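Local atomic coordinates of molybdopterin-guanine dinucleotide biosynthesis protein A (MobA) (Archaeoglobus fulgidus, PDB entry 3NGW), a protein that probably transfers a guanine nucleotide from GTP to molybdopterin, making the guanine dinucleotide form of the molybdenum cofactor. Residues A[20-24]-A[25-29]; A[94-98]-A[99-103]; A[144-148]-A[149-153]; A[159-163]-A[164-168]. All blocks are in the same frame, centred on the assembly; numbering follows the deposited sequence.

Interaction 1. Residues A[20-24]-A[25-29]; sequences EVMLC and GKKLI
Charge pairing links Glu20 and Lys27 across this tight local turn: NZ of Lys27 stands 2.8 Å from OE1 of Glu20, meeting the oxygen end-on, nearly in line with its CD-OE1 bond. The lysine runs fully extended beyond CG, while the glutamate is bent at chi2 (-43°), which curls its carboxylate round to the ammonium. OE2 has its own salt bridge, to Arg57, so the carboxylate sits between two cations and is likely to offset the closeness of Lys27 and Arg57.

Backbone bonds form the second group. Leu23 N gives a nearly straight bond to Lys26 O (2.7 Å, 166° at the hydrogen), and Lys26 N returns one to Leu23 O at 3.0 Å, approaching from above the carbonyl plane. Val21 O receives a weak bond from Leu28 N (2.8 Å) as well as a CA-H...O contact from Lys27 CA at 3.2 Å.

Apolar contacts fill the buried side. Val21 and Leu28 lie alongside each other, CB of Val21 3.7 Å from CD1 of Leu28, and the other branch of Leu28, CD2, meets Leu23 CD1. On the face shared by Met22 and Lys27, SE of Met22, a selenomethionine, rests 4.0 Å from CG of Lys27.

Leu23 to Lys26 form a type I' turn, with Cys24 and Gly25 both at positive phi, as expected of a beta hairpin with a two-residue loop. Its tip is fastened to helix 182-194 by the Cys24-Cys192 disulfide, and its second strand leads directly into helix 28-36, with Lys27 at the N-cap position.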
loop_
_atom_site.group_PDB
_atom_site.type_symbol
_atom_site.label_atom_id
_atom_site.label_comp_id
_atom_site.label_asym_id
_atom_site.label_seq_id
_atom_site.Cartn_x
_atom_site.Cartn_y
_atom_site.Cartn_z
ATOM N N GLU A 20 -0.111 -14.432 5.577
ATOM C CA GLU A 20 -0.250 -15.466 6.587
ATOM C C GLU A 20 0.288 -15.115 7.974
ATOM O O GLU A 20 0.009 -15.822 8.940
ATOM C CB GLU A 20 0.393 -16.754 6.066
ATOM C CG GLU A 20 -0.141 -17.180 4.694
ATOM C CD GLU A 20 -1.663 -17.038 4.578
ATOM O OE1 GLU A 20 -2.384 -17.636 5.402
ATOM O OE2 GLU A 20 -2.137 -16.329 3.663
ATOM N N VAL A 21 1.047 -14.030 8.077
ATOM C CA VAL A 21 1.604 -13.605 9.359
ATOM C C VAL A 21 0.506 -13.428 10.407
ATOM O O VAL A 21 -0.525 -12.804 10.145
ATOM C CB VAL A 21 2.366 -12.274 9.222
ATOM C CG1 VAL A 21 2.907 -11.837 10.570
ATOM C CG2 VAL A 21 3.490 -12.429 8.216
HETATM N N MSE A 22 0.738 -13.980 11.594
HETATM C CA MSE A 22 -0.230 -13.907 12.687
HETATM C C MSE A 22 -0.021 -12.699 13.578
HETATM O O MSE A 22 0.987 -12.599 14.272
HETATM C CB MSE A 22 -0.150 -15.171 13.541
HETATM C CG MSE A 22 -0.704 -16.398 12.862
HETATM SE SE MSE A 22 -2.629 -16.307 12.704
HETATM C CE MSE A 22 -3.075 -17.033 14.459
ATOM N N LEU A 23 -0.984 -11.791 13.563
ATOM C CA LEU A 23 -0.909 -10.597 14.380
ATOM C C LEU A 23 -2.059 -10.658 15.371
ATOM O O LEU A 23 -3.220 -10.567 14.980
ATOM C CB LEU A 23 -1.056 -9.358 13.515
ATOM C CG LEU A 23 -0.097 -8.199 13.765
ATOM C CD1 LEU A 23 -0.771 -6.943 13.255
ATOM C CD2 LEU A 23 0.241 -8.054 15.240
ATOM N N CYS A 24 -1.734 -10.819 16.648
ATOM C CA CYS A 24 -2.748 -10.899 17.687
ATOM C C CYS A 24 -3.799 -11.944 17.348
ATOM O O CYS A 24 -4.996 -11.691 17.458
ATOM C CB CYS A 24 -3.416 -9.537 17.899
ATOM S SG CYS A 24 -2.618 -8.535 19.202
ATOM N N GLY A 25 -3.334 -13.118 16.927
ATOM C CA GLY A 25 -4.232 -14.212 16.604
ATOM C C GLY A 25 -5.007 -14.105 15.306
ATOM O O GLY A 25 -5.909 -14.909 15.052
ATOM N N LYS A 26 -4.666 -13.125 14.477
ATOM C CA LYS A 26 -5.357 -12.938 13.203
ATOM C C LYS A 26 -4.334 -12.712 12.091
ATOM O O LYS A 26 -3.359 -11.997 12.280
ATOM C CB LYS A 26 -6.298 -11.735 13.301
ATOM C CG LYS A 26 -7.168 -11.502 12.076
ATOM C CD LYS A 26 -7.698 -10.073 12.072
ATOM C CE LYS A 26 -8.496 -9.762 13.326
ATOM N NZ LYS A 26 -8.817 -8.314 13.442
ATOM N N LYS A 27 -4.557 -13.330 10.939
ATOM C CA LYS A 27 -3.649 -13.188 9.808
ATOM C C LYS A 27 -3.596 -11.745 9.315
ATOM O O LYS A 27 -4.565 -11.002 9.460
ATOM C CB LYS A 27 -4.095 -14.100 8.667
ATOM C CG LYS A 27 -4.013 -15.578 8.983
ATOM C CD LYS A 27 -4.341 -16.408 7.748
ATOM C CE LYS A 27 -4.233 -17.897 8.040
ATOM N NZ LYS A 27 -4.490 -18.737 6.834
ATOM N N LEU A 28 -2.476 -11.342 8.726
ATOM C CA LEU A 28 -2.374 -9.978 8.233
ATOM C C LEU A 28 -3.374 -9.685 7.135
ATOM O O LEU A 28 -3.903 -8.582 7.064
ATOM C CB LEU A 28 -0.966 -9.681 7.733
ATOM C CG LEU A 28 0.006 -9.217 8.812
ATOM C CD1 LEU A 28 1.341 -8.912 8.162
ATOM C CD2 LEU A 28 -0.536 -7.988 9.532
ATOM N N ILE A 29 -3.633 -10.658 6.271
ATOM C CA ILE A 29 -4.594 -10.422 5.203
ATOM C C ILE A 29 -5.983 -10.124 5.774
ATOM O O ILE A 29 -6.718 -9.309 5.221
ATOM C CB ILE A 29 -4.688 -11.613 4.231
ATOM C CG1 ILE A 29 -5.669 -11.277 3.114
ATOM C CG2 ILE A 29 -5.094 -12.875 4.974
ATOM C CD1 ILE A 29 -5.259 -10.057 2.265
#

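Interaction 2. Residues A[94-98]-A[99-103]; sequences PFVKP and EVLEH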
loop_
_atom_site.group_PDB
_atom_site.type_symbol
_atom_site.label_atom_id
_atom_site.label_comp_id
_atom_site.label_asym_id
_atom_site.label_seq_id
_atom_site.Cartn_x
_atom_site.Cartn_y
_atom_site.Cartn_z
ATOM N N PRO A 94 -0.081 -2.792 8.994
ATOM C CA PRO A 94 -1.394 -3.214 9.491
ATOM C C PRO A 94 -2.109 -2.242 10.423
ATOM O O PRO A 94 -3.283 -2.442 10.729
ATOM C CB PRO A 94 -1.074 -4.513 10.202
ATOM C CG PRO A 94 0.212 -4.163 10.863
ATOM C CD PRO A 94 0.984 -3.501 9.723
ATOM N N PHE A 95 -1.414 -1.202 10.875
ATOM C CA PHE A 95 -2.014 -0.237 11.790
ATOM C C PHE A 95 -2.415 1.073 11.143
ATOM O O PHE A 95 -2.681 2.046 11.846
ATOM C CB PHE A 95 -1.057 0.051 12.943
ATOM C CG PHE A 95 -0.615 -1.175 13.670
ATOM C CD1 PHE A 95 -1.554 -2.069 14.174
ATOM C CD2 PHE A 95 0.736 -1.452 13.831
ATOM C CE1 PHE A 95 -1.157 -3.223 14.840
ATOM C CE2 PHE A 95 1.149 -2.598 14.494
ATOM C CZ PHE A 95 0.198 -3.490 14.997
ATOM N N VAL A 96 -2.465 1.103 9.814
ATOM C CA VAL A 96 -2.833 2.321 9.115
ATOM C C VAL A 96 -4.179 2.843 9.572
ATOM O O VAL A 96 -5.123 2.078 9.750
ATOM C CB VAL A 96 -2.892 2.113 7.600
ATOM C CG1 VAL A 96 -3.507 3.339 6.943
ATOM C CG2 VAL A 96 -1.491 1.871 7.054
ATOM N N LYS A 97 -4.253 4.156 9.766
ATOM C CA LYS A 97 -5.488 4.796 10.189
ATOM C C LYS A 97 -6.261 5.341 8.997
ATOM O O LYS A 97 -5.752 6.154 8.224
ATOM C CB LYS A 97 -5.197 5.910 11.198
ATOM C CG LYS A 97 -5.155 5.392 12.626
ATOM C CD LYS A 97 -5.024 6.494 13.656
ATOM C CE LYS A 97 -5.720 6.091 14.963
ATOM N NZ LYS A 97 -5.327 4.714 15.434
ATOM N N PRO A 98 -7.510 4.883 8.831
ATOM C CA PRO A 98 -8.378 5.310 7.729
ATOM C C PRO A 98 -8.472 6.826 7.620
ATOM O O PRO A 98 -8.593 7.363 6.523
ATOM C CB PRO A 98 -9.715 4.656 8.075
ATOM C CG PRO A 98 -9.290 3.383 8.761
ATOM C CD PRO A 98 -8.199 3.897 9.686
ATOM N N GLU A 99 -8.407 7.507 8.759
ATOM C CA GLU A 99 -8.478 8.957 8.761
ATOM C C GLU A 99 -7.293 9.505 7.983
ATOM O O GLU A 99 -7.434 10.470 7.232
ATOM C CB GLU A 99 -8.441 9.521 10.187
ATOM C CG GLU A 99 -9.327 8.800 11.218
ATOM C CD GLU A 99 -8.709 7.491 11.716
ATOM O OE1 GLU A 99 -8.856 6.455 11.029
ATOM O OE2 GLU A 99 -8.064 7.508 12.792
ATOM N N VAL A 100 -6.125 8.888 8.176
ATOM C CA VAL A 100 -4.901 9.309 7.486
ATOM C C VAL A 100 -5.088 9.145 5.980
ATOM O O VAL A 100 -4.800 10.063 5.200
ATOM C CB VAL A 100 -3.652 8.483 7.939
ATOM C CG1 VAL A 100 -2.441 8.859 7.089
ATOM C CG2 VAL A 100 -3.345 8.750 9.409
ATOM N N LEU A 101 -5.600 7.986 5.574
ATOM C CA LEU A 101 -5.824 7.711 4.156
ATOM C C LEU A 101 -6.824 8.678 3.551
ATOM O O LEU A 101 -6.588 9.247 2.483
ATOM C CB LEU A 101 -6.312 6.271 3.960
ATOM C CG LEU A 101 -5.215 5.197 3.941
ATOM C CD1 LEU A 101 -5.836 3.816 3.947
ATOM C CD2 LEU A 101 -4.347 5.383 2.703
ATOM N N GLU A 102 -7.946 8.857 4.235
ATOM C CA GLU A 102 -8.985 9.758 3.765
ATOM C C GLU A 102 -8.365 11.133 3.488
ATOM O O GLU A 102 -8.611 11.745 2.449
ATOM C CB GLU A 102 -10.093 9.865 4.818
ATOM C CG GLU A 102 -11.487 9.977 4.228
ATOM C CD GLU A 102 -12.313 8.710 4.399
ATOM O OE1 GLU A 102 -13.132 8.410 3.496
ATOM O OE2 GLU A 102 -12.163 8.026 5.441
ATOM N N HIS A 103 -7.543 11.610 4.415
ATOM C CA HIS A 103 -6.898 12.903 4.243
ATOM C C HIS A 103 -6.008 12.910 2.997
ATOM O O HIS A 103 -6.126 13.795 2.149
ATOM C CB HIS A 103 -6.067 13.243 5.480
ATOM C CG HIS A 103 -5.420 14.592 5.422
ATOM N ND1 HIS A 103 -6.143 15.765 5.349
ATOM C CD2 HIS A 103 -4.116 14.954 5.416
ATOM C CE1 HIS A 103 -5.312 16.789 5.297
ATOM N NE2 HIS A 103 -4.075 16.325 5.337
#
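Val96 makes the first contact along the chain: its CG1 methyl lies 3.8 Å from CD1 of Leu101, the two side chains crossing at about a right angle. CG1 stands opposite the backbone N (chi1 170°), and this methyl is the branch of Val96 that reaches the leucine.

Lys97, at the N-cap position, contributes chiefly through its carbonyl. Its O accepts a bond from Leu101 N (3.2 Å) in the carbonyl plane, with 158° at the hydrogen, and a weak, strongly bent one from Val100 N. The methylene chain of Lys97 crosses the Glu99 side chain at a slant, CD 3.3 Å from OE2; the ammonium is turned off, NZ and OE2 being 4.7 Å apart, so any attraction acts without a salt bridge. CB of Lys97 also touches CG2 of Val100.

Pro98 then opens the helix, a place where its lack of an N-H costs no helical bond. Its ring lies alongside Glu99, whose bent chain sets OE1 3.0 Å from CD of the proline. Pro98 O completes the turn by accepting Glu102 N at 2.8 Å in an almost straight bond (170°).

The stretch leads from the loop after strand 86-90 into helix 98-111. Val96 and Leu101 both rest on Tyr36 of helix 28-36, while Ser175, in a loop, bonds Lys97 N through OG and touches Val100.

Interaction 3. Residues A[144-148]-A[149-153]; sequences QGIRK and ILVPL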
loop_
_atom_site.group_PDB
_atom_site.type_symbol
_atom_site.label_atom_id
_atom_site.label_comp_id
_atom_site.label_asym_id
_atom_site.label_seq_id
_atom_site.Cartn_x
_atom_site.Cartn_y
_atom_site.Cartn_z
ATOM N N GLN A 144 11.012 -1.139 -18.427
ATOM C CA GLN A 144 12.455 -0.930 -18.503
ATOM C C GLN A 144 13.207 -1.754 -17.464
ATOM O O GLN A 144 14.435 -1.742 -17.437
ATOM C CB GLN A 144 12.798 0.551 -18.307
ATOM C CG GLN A 144 12.306 1.439 -19.428
ATOM C CD GLN A 144 12.475 2.914 -19.142
ATOM O OE1 GLN A 144 12.037 3.752 -19.926
ATOM N NE2 GLN A 144 13.112 3.240 -18.025
ATOM N N GLY A 145 12.478 -2.464 -16.608
ATOM C CA GLY A 145 13.120 -3.266 -15.582
ATOM C C GLY A 145 13.678 -2.435 -14.436
ATOM O O GLY A 145 14.729 -2.754 -13.882
ATOM N N ILE A 146 12.991 -1.353 -14.084
ATOM C CA ILE A 146 13.431 -0.508 -12.977
ATOM C C ILE A 146 12.537 -0.769 -11.765
ATOM O O ILE A 146 11.338 -0.497 -11.801
ATOM C CB ILE A 146 13.364 0.990 -13.353
ATOM C CG1 ILE A 146 14.391 1.300 -14.443
ATOM C CG2 ILE A 146 13.634 1.846 -12.132
ATOM C CD1 ILE A 146 14.346 2.712 -14.961
ATOM N N ARG A 147 13.111 -1.307 -10.695
ATOM C CA ARG A 147 12.322 -1.601 -9.506
ATOM C C ARG A 147 12.515 -0.587 -8.383
ATOM O O ARG A 147 12.305 -0.897 -7.211
ATOM C CB ARG A 147 12.628 -3.014 -9.004
ATOM C CG ARG A 147 12.163 -4.114 -9.961
ATOM C CD ARG A 147 12.291 -5.505 -9.344
ATOM N NE ARG A 147 11.495 -5.638 -8.122
ATOM C CZ ARG A 147 11.401 -6.752 -7.401
ATOM N NH1 ARG A 147 12.055 -7.848 -7.773
ATOM N NH2 ARG A 147 10.656 -6.769 -6.305
ATOM N N LYS A 148 12.907 0.627 -8.750
ATOM C CA LYS A 148 13.112 1.697 -7.784
ATOM C C LYS A 148 12.071 2.789 -8.018
ATOM O O LYS A 148 12.225 3.632 -8.899
ATOM C CB LYS A 148 14.521 2.272 -7.931
ATOM C CG LYS A 148 15.418 2.058 -6.720
ATOM C CD LYS A 148 15.694 0.579 -6.464
ATOM C CE LYS A 148 16.531 0.380 -5.204
ATOM N NZ LYS A 148 16.804 -1.055 -4.923
ATOM N N ILE A 149 11.016 2.768 -7.212
ATOM C CA ILE A 149 9.926 3.729 -7.337
ATOM C C ILE A 149 10.410 5.181 -7.436
ATOM O O ILE A 149 9.799 5.996 -8.125
ATOM C CB ILE A 149 8.936 3.586 -6.146
ATOM C CG1 ILE A 149 7.640 4.336 -6.443
ATOM C CG2 ILE A 149 9.578 4.103 -4.862
ATOM C CD1 ILE A 149 6.794 3.699 -7.514
ATOM N N LEU A 150 11.512 5.496 -6.765
ATOM C CA LEU A 150 12.052 6.854 -6.775
ATOM C C LEU A 150 12.407 7.355 -8.173
ATOM O O LEU A 150 12.331 8.552 -8.453
ATOM C CB LEU A 150 13.293 6.938 -5.877
ATOM C CG LEU A 150 13.148 6.548 -4.398
ATOM C CD1 LEU A 150 12.003 7.349 -3.779
ATOM C CD2 LEU A 150 12.884 5.044 -4.264
ATOM N N VAL A 151 12.797 6.439 -9.051
ATOM C CA VAL A 151 13.170 6.808 -10.408
ATOM C C VAL A 151 12.020 7.410 -11.210
ATOM O O VAL A 151 12.144 8.509 -11.737
ATOM C CB VAL A 151 13.741 5.593 -11.164
ATOM C CG1 VAL A 151 14.034 5.966 -12.609
ATOM C CG2 VAL A 151 15.004 5.114 -10.468
ATOM N N PRO A 152 10.889 6.689 -11.329
ATOM C CA PRO A 152 9.797 7.283 -12.104
ATOM C C PRO A 152 9.136 8.478 -11.411
ATOM O O PRO A 152 8.566 9.350 -12.071
ATOM C CB PRO A 152 8.848 6.106 -12.332
ATOM C CG PRO A 152 9.155 5.175 -11.202
ATOM C CD PRO A 152 10.625 5.271 -11.022
ATOM N N LEU A 153 9.232 8.533 -10.086
ATOM C CA LEU A 153 8.643 9.642 -9.341
ATOM C C LEU A 153 9.332 10.968 -9.666
ATOM O O LEU A 153 8.725 12.035 -9.557
ATOM C CB LEU A 153 8.708 9.375 -7.831
ATOM C CG LEU A 153 7.733 8.303 -7.329
ATOM C CD1 LEU A 153 7.886 8.100 -5.837
ATOM C CD2 LEU A 153 6.312 8.724 -7.681
#
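This is a surface contact at the start of helix 150-154, where the loop leaving helix 135-143 folds Ile146 and Lys148 against Val151. The apolar part is a close meeting of branched side chains. CG2 of Ile146 lies 3.9 Å from CB of Val151, and further out CD1 of Ile146 comes within 4.0 Å of CG1 of Val151, the two side chains crossing at about a right angle. With CG1 of Val151 opposite its backbone N (chi1 176°), both methyls reach Ile146, CG1 at CD1 and CG2 at CG2, while CG2 also packs 3.8 Å from CB of Lys148. The lysine bends at chi2, and its amino end leads off from the contact.

The polar part centres on Lys148 O. Val151 N bonds to it at 2.9 Å, with 151° at the hydrogen, approaching 40° out of the carbonyl plane. Pro152 has no N-H to offer the same oxygen; instead its CD sits 3.1 Å away, so a ring carbon stands where an i+4 N-H would otherwise point to Lys148 O. The next carbonyl, Ile149 O, accepts Leu153 N.

An alanine at Val151 is likely to open a gap beside Ile146 and leave CB of Lys148 without its apolar neighbour.

Helix 135-143 ends in a Schellman motif, Gly145 taking the positive phi, before the chain reaches this turn. Ile149 and Pro152 then lean back on that helix, both touching Leu138, with Pro152 also on Ala141; the short helix 150-154 is thus packed against its predecessor just before strand 158-162.

Interaction 4. Residues A[159-163]-A[164-168]; sequences VYYPV and EKLRK
Lys165 folds back over Tyr161 and Pro162, and its side chain traces the contact atom by atom. CB sits 3.4 Å from Pro162 O and 3.5 Å from Tyr161 CE2, wedged between carbonyl and ring. CG continues past the same carbonyl oxygen at 4.0 Å. CD is poised over one face of the Tyr161 ring, offset toward the rim, 4.3 Å from the centroid and 24° off the ring normal: a CH-pi contact. The same carbon lies 3.8 Å from CD of Pro162, whose ring runs alongside the lysine. Beyond CD the chain leads off from the ring, and the turn at chi4 (52°) only sets the direction of NZ.

Leu166 adds its CD2 methyl, 3.7 Å from Tyr161 CE2. The backbone fixes both residues: Lys165 N bonds to Pro162 O at 2.8 Å and Leu166 N to Val163 O at 2.9 Å, each donor standing above the carbonyl plane. At the outer side Glu164 and Arg167 form a salt bridge.

The tyrosine OH has its polar partner in His103 NE2 of helix 98-111. A leucine in place of Tyr161 would probably leave that imidazole nitrogen without its hydroxyl mate and the Lys165 methylenes without the ring face.

Successive i to i+3 bonds are the signature of a 3-10 turn, which here ends strand 158-162, at one edge of the mixed sheet of this GT-A-type fold, as in MobA-family nucleotidyltransferases.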
loop_
_atom_site.group_PDB
_atom_site.type_symbol
_atom_site.label_atom_id
_atom_site.label_comp_id
_atom_site.label_asym_id
_atom_site.label_seq_id
_atom_site.Cartn_x
_atom_site.Cartn_y
_atom_site.Cartn_z
ATOM N N VAL A 159 3.921 15.681 -4.928
ATOM C CA VAL A 159 3.753 16.564 -3.778
ATOM C C VAL A 159 4.147 15.800 -2.523
ATOM O O VAL A 159 3.450 14.873 -2.116
ATOM C CB VAL A 159 2.282 17.032 -3.600
ATOM C CG1 VAL A 159 2.136 17.794 -2.285
ATOM C CG2 VAL A 159 1.873 17.927 -4.757
ATOM N N TYR A 160 5.265 16.170 -1.914
ATOM C CA TYR A 160 5.698 15.492 -0.701
ATOM C C TYR A 160 5.042 16.147 0.508
ATOM O O TYR A 160 5.337 17.284 0.850
ATOM C CB TYR A 160 7.227 15.509 -0.630
ATOM C CG TYR A 160 7.833 14.572 -1.658
ATOM C CD1 TYR A 160 7.841 13.193 -1.448
ATOM C CD2 TYR A 160 8.327 15.052 -2.871
ATOM C CE1 TYR A 160 8.322 12.315 -2.420
ATOM C CE2 TYR A 160 8.813 14.179 -3.855
ATOM C CZ TYR A 160 8.805 12.813 -3.618
ATOM O OH TYR A 160 9.266 11.929 -4.574
ATOM N N TYR A 161 4.122 15.417 1.131
ATOM C CA TYR A 161 3.378 15.911 2.276
ATOM C C TYR A 161 4.121 15.685 3.590
ATOM O O TYR A 161 4.511 14.563 3.911
ATOM C CB TYR A 161 2.024 15.216 2.332
ATOM C CG TYR A 161 0.945 15.993 3.045
ATOM C CD1 TYR A 161 0.361 17.114 2.455
ATOM C CD2 TYR A 161 0.477 15.585 4.291
ATOM C CE1 TYR A 161 -0.671 17.806 3.090
ATOM C CE2 TYR A 161 -0.552 16.269 4.933
ATOM C CZ TYR A 161 -1.123 17.375 4.323
ATOM O OH TYR A 161 -2.160 18.028 4.939
ATOM N N PRO A 162 4.321 16.758 4.373
ATOM C CA PRO A 162 5.020 16.656 5.654
ATOM C C PRO A 162 4.287 15.698 6.578
ATOM O O PRO A 162 3.127 15.924 6.938
ATOM C CB PRO A 162 5.000 18.092 6.173
ATOM C CG PRO A 162 4.986 18.903 4.916
ATOM C CD PRO A 162 3.964 18.159 4.095
ATOM N N VAL A 163 4.969 14.628 6.963
ATOM C CA VAL A 163 4.357 13.639 7.830
ATOM C C VAL A 163 3.792 14.285 9.096
ATOM O O VAL A 163 2.826 13.789 9.670
ATOM C CB VAL A 163 5.363 12.515 8.199
ATOM C CG1 VAL A 163 6.526 13.076 9.005
ATOM C CG2 VAL A 163 4.645 11.433 8.976
ATOM N N GLU A 164 4.380 15.404 9.510
ATOM C CA GLU A 164 3.923 16.111 10.700
ATOM C C GLU A 164 2.488 16.609 10.561
ATOM O O GLU A 164 1.757 16.686 11.545
ATOM C CB GLU A 164 4.851 17.287 11.010
ATOM C CG GLU A 164 6.210 16.872 11.556
ATOM C CD GLU A 164 6.143 16.355 12.990
ATOM O OE1 GLU A 164 5.358 15.422 13.256
ATOM O OE2 GLU A 164 6.877 16.883 13.854
ATOM N N LYS A 165 2.082 16.941 9.342
ATOM C CA LYS A 165 0.731 17.421 9.102
ATOM C C LYS A 165 -0.289 16.302 9.251
ATOM O O LYS A 165 -1.491 16.535 9.149
ATOM C CB LYS A 165 0.634 18.034 7.703
ATOM C CG LYS A 165 1.262 19.414 7.594
ATOM C CD LYS A 165 1.247 19.937 6.163
ATOM C CE LYS A 165 1.327 21.469 6.115
ATOM N NZ LYS A 165 2.463 22.064 6.894
ATOM N N LEU A 166 0.189 15.088 9.508
ATOM C CA LEU A 166 -0.698 13.936 9.653
ATOM C C LEU A 166 -0.915 13.498 11.096
ATOM O O LEU A 166 -1.766 12.651 11.364
ATOM C CB LEU A 166 -0.152 12.752 8.845
ATOM C CG LEU A 166 0.000 12.957 7.335
ATOM C CD1 LEU A 166 0.787 11.798 6.745
ATOM C CD2 LEU A 166 -1.374 13.071 6.685
ATOM N N ARG A 167 -0.155 14.071 12.025
ATOM C CA ARG A 167 -0.289 13.698 13.436
ATOM C C ARG A 167 -1.663 14.022 14.025
ATOM O O ARG A 167 -2.072 13.435 15.033
ATOM C CB ARG A 167 0.806 14.362 14.278
ATOM C CG ARG A 167 2.185 13.734 14.121
ATOM C CD ARG A 167 3.186 14.362 15.076
ATOM N NE ARG A 167 4.520 13.760 14.988
ATOM C CZ ARG A 167 4.832 12.540 15.419
ATOM N NH1 ARG A 167 3.906 11.770 15.975
ATOM N NH2 ARG A 167 6.076 12.092 15.303
ATOM N N LYS A 168 -2.372 14.956 13.399
ATOM C CA LYS A 168 -3.703 15.330 13.863
ATOM C C LYS A 168 -4.680 14.181 13.610
ATOM O O LYS A 168 -5.769 14.135 14.184
ATOM C CB LYS A 168 -4.179 16.602 13.148
ATOM C CG LYS A 168 -4.001 16.566 11.635
ATOM C CD LYS A 168 -4.477 17.848 10.957
ATOM C CE LYS A 168 -5.981 18.034 11.096
ATOM N NZ LYS A 168 -6.505 19.138 10.232
#

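In the fold
All four contacts are local turns at the ends of secondary structure, but their settings differ. Interaction 3 is a surface contact of branched apolar side chains; the other three are partly buried. Interaction 1 alone is a beta hairpin, with a salt bridge; interaction 2 rests mainly on backbone bonds at a helix start, interaction 4 on a CH-pi contact, 3-10 bonds and a salt bridge. Leu23 and Leu28 of interaction 1 touch Pro94 of interaction 2. Interactions 2 and 4 lie on the same side of the chain's centre, joined by the probable His103-Tyr161 hydrogen bond. Interaction 3, across the chain's centre from interactions 1 and 2, meets interaction 4 loosely where Leu153 packs near Tyr160.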